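Side-chain contact in probable enoyl-CoA hydratase/isomerase (Pseudomonas aeruginosa PAO1, PDB 5YLO), which probably acts in beta-oxidation of unsaturated fatty acids as a Delta3,Delta2-enoyl-CoA isomerase of the crotonase family: residues A[69-74]-A[81-86]. Residues are numbered along the deposited sequence; the frame is centred on the assembly and turned at random.
Sequences AEWAAA and ESYGWT
At the surface of the crotonase fold, the loop before helix 85-97 packs back on helix 68-76 through Y83. The phenol reaches E70 and donates a hydrogen bond from Y83 OH to E70 OE1 (2.7 Å), entering at the anti lone pair, the one away from the other carboxylate oxygen, with the carboxylate and ring planes 84° apart. E70 can reach this far because its chain is stretched out, with CG anti to the backbone N (chi1 174°) and chi2 close to 180° as well. The same OE1 accepts a hydrogen bond from the backbone N of I31 at the start of helix 31-46, so two donors hold this oxygen in place and tie three parts of the chain together. One turn on, A74 is small enough for the ring to come close, CB lying over a face of Y83, 4.0 Å from its CG. W85 CB covers the opposite face, 3.4 Å above the ring plane and offset toward the rim, so the phenol lies between the two. The side chains of W71 and Y83 run at about a right angle, and Y83 CE2 sits at the edge of the indole, near its plane, 3.8 Å from W71 CD1. Tyrosine suits the place, pairing an apolar ring for the helix with a hydroxyl for the acid. This helical region, which follows strand 52-56 and precedes strand 103-107 in the chain, is consistent with the variable region that, in crotonase-fold relatives, lies near the acyl-binding part.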
loop_
_atom_site.group_PDB
_atom_site.type_symbol
_atom_site.label_atom_id
_atom_site.label_comp_id
_atom_site.label_asym_id
_atom_site.label_seq_id
_atom_site.Cartn_x
_atom_site.Cartn_y
_atom_site.Cartn_z
ATOM N N ALA A 69 21.872 -28.094 5.271
ATOM C CA ALA A 69 22.746 -29.115 5.840
ATOM C C ALA A 69 22.444 -29.333 7.317
ATOM O O ALA A 69 22.384 -30.475 7.790
ATOM C CB ALA A 69 24.210 -28.724 5.638
ATOM N N GLU A 70 22.255 -28.243 8.066
ATOM C CA GLU A 70 21.890 -28.369 9.473
ATOM C C GLU A 70 20.537 -29.046 9.631
ATOM O O GLU A 70 20.354 -29.893 10.515
ATOM C CB GLU A 70 21.877 -26.996 10.139
ATOM C CG GLU A 70 21.376 -27.024 11.568
ATOM C CD GLU A 70 21.515 -25.688 12.258
ATOM O OE1 GLU A 70 20.550 -24.894 12.228
ATOM O OE2 GLU A 70 22.597 -25.427 12.821
ATOM N N TRP A 71 19.573 -28.680 8.785
ATOM C CA TRP A 71 18.275 -29.345 8.809
ATOM C C TRP A 71 18.405 -30.817 8.444
ATOM O O TRP A 71 17.691 -31.664 8.992
ATOM C CB TRP A 71 17.312 -28.643 7.854
ATOM C CG TRP A 71 16.015 -29.366 7.684
ATOM C CD1 TRP A 71 14.915 -29.271 8.482
ATOM C CD2 TRP A 71 15.682 -30.300 6.649
ATOM N NE1 TRP A 71 13.915 -30.086 8.009
ATOM C CE2 TRP A 71 14.360 -30.729 6.885
ATOM C CE3 TRP A 71 16.372 -30.816 5.547
ATOM C CZ2 TRP A 71 13.714 -31.648 6.060
ATOM C CZ3 TRP A 71 15.728 -31.728 4.728
ATOM C CH2 TRP A 71 14.413 -32.135 4.989
ATOM N N ALA A 72 19.307 -31.141 7.514
ATOM C CA ALA A 72 19.486 -32.533 7.115
ATOM C C ALA A 72 20.008 -33.375 8.271
ATOM O O ALA A 72 19.538 -34.496 8.490
ATOM C CB ALA A 72 20.430 -32.621 5.916
ATOM N N ALA A 73 20.972 -32.845 9.029
ATOM C CA ALA A 73 21.531 -33.592 10.151
ATOM C C ALA A 73 20.465 -33.911 11.192
ATOM O O ALA A 73 20.419 -35.028 11.723
ATOM C CB ALA A 73 22.683 -32.809 10.779
ATOM N N ALA A 74 19.595 -32.945 11.495
ATOM C CA ALA A 74 18.498 -33.210 12.418
ATOM C C ALA A 74 17.477 -34.159 11.800
ATOM O O ALA A 74 16.948 -35.041 12.484
ATOM C CB ALA A 74 17.835 -31.898 12.837
ATOM N N GLU A 81 11.971 -33.221 15.479
ATOM C CA GLU A 81 10.952 -32.451 16.181
ATOM C C GLU A 81 11.581 -31.484 17.178
ATOM O O GLU A 81 11.069 -30.378 17.382
ATOM C CB GLU A 81 9.973 -33.389 16.887
ATOM C CG GLU A 81 9.088 -34.200 15.948
ATOM C CD GLU A 81 7.962 -34.913 16.676
ATOM O OE1 GLU A 81 8.083 -35.129 17.900
ATOM O OE2 GLU A 81 6.950 -35.253 16.027
ATOM N N SER A 82 12.691 -31.879 17.804
ATOM C CA SER A 82 13.397 -31.009 18.737
ATOM C C SER A 82 14.193 -29.915 18.041
ATOM O O SER A 82 14.660 -28.988 18.713
ATOM C CB SER A 82 14.329 -31.837 19.625
ATOM O OG SER A 82 15.163 -31.004 20.408
ATOM N N TYR A 83 14.362 -30.002 16.724
ATOM C CA TYR A 83 15.021 -28.947 15.967
ATOM C C TYR A 83 14.250 -27.643 16.120
ATOM O O TYR A 83 13.078 -27.554 15.741
ATOM C CB TYR A 83 15.110 -29.353 14.497
ATOM C CG TYR A 83 15.957 -28.448 13.635
ATOM C CD1 TYR A 83 17.069 -27.797 14.153
ATOM C CD2 TYR A 83 15.641 -28.242 12.299
ATOM C CE1 TYR A 83 17.844 -26.970 13.359
ATOM C CE2 TYR A 83 16.406 -27.417 11.501
ATOM C CZ TYR A 83 17.507 -26.784 12.036
ATOM O OH TYR A 83 18.270 -25.960 11.243
ATOM N N GLY A 84 14.903 -26.632 16.687
ATOM C CA GLY A 84 14.223 -25.391 16.997
ATOM C C GLY A 84 14.573 -24.234 16.086
ATOM O O GLY A 84 14.679 -23.093 16.544
ATOM N N TRP A 85 14.743 -24.510 14.790
ATOM C CA TRP A 85 15.142 -23.458 13.861
ATOM C C TRP A 85 14.026 -22.439 13.666
ATOM O O TRP A 85 14.261 -21.226 13.741
ATOM C CB TRP A 85 15.554 -24.062 12.519
ATOM C CG TRP A 85 16.013 -23.028 11.537
ATOM C CD1 TRP A 85 17.293 -22.600 11.334
ATOM C CD2 TRP A 85 15.191 -22.275 10.637
ATOM N NE1 TRP A 85 17.320 -21.632 10.360
ATOM C CE2 TRP A 85 16.041 -21.414 9.917
ATOM C CE3 TRP A 85 13.819 -22.248 10.370
ATOM C CZ2 TRP A 85 15.563 -20.535 8.947
ATOM C CZ3 TRP A 85 13.346 -21.376 9.408
ATOM C CH2 TRP A 85 14.216 -20.532 8.707
ATOM N N THR A 86 12.806 -22.915 13.394
ATOM C CA THR A 86 11.684 -22.004 13.179
ATOM C C THR A 86 11.487 -21.086 14.377
ATOM O O THR A 86 11.241 -19.885 14.217
ATOM C CB THR A 86 10.408 -22.800 12.893
ATOM O OG1 THR A 86 10.530 -23.472 11.632
ATOM C CG2 THR A 86 9.193 -21.880 12.854
#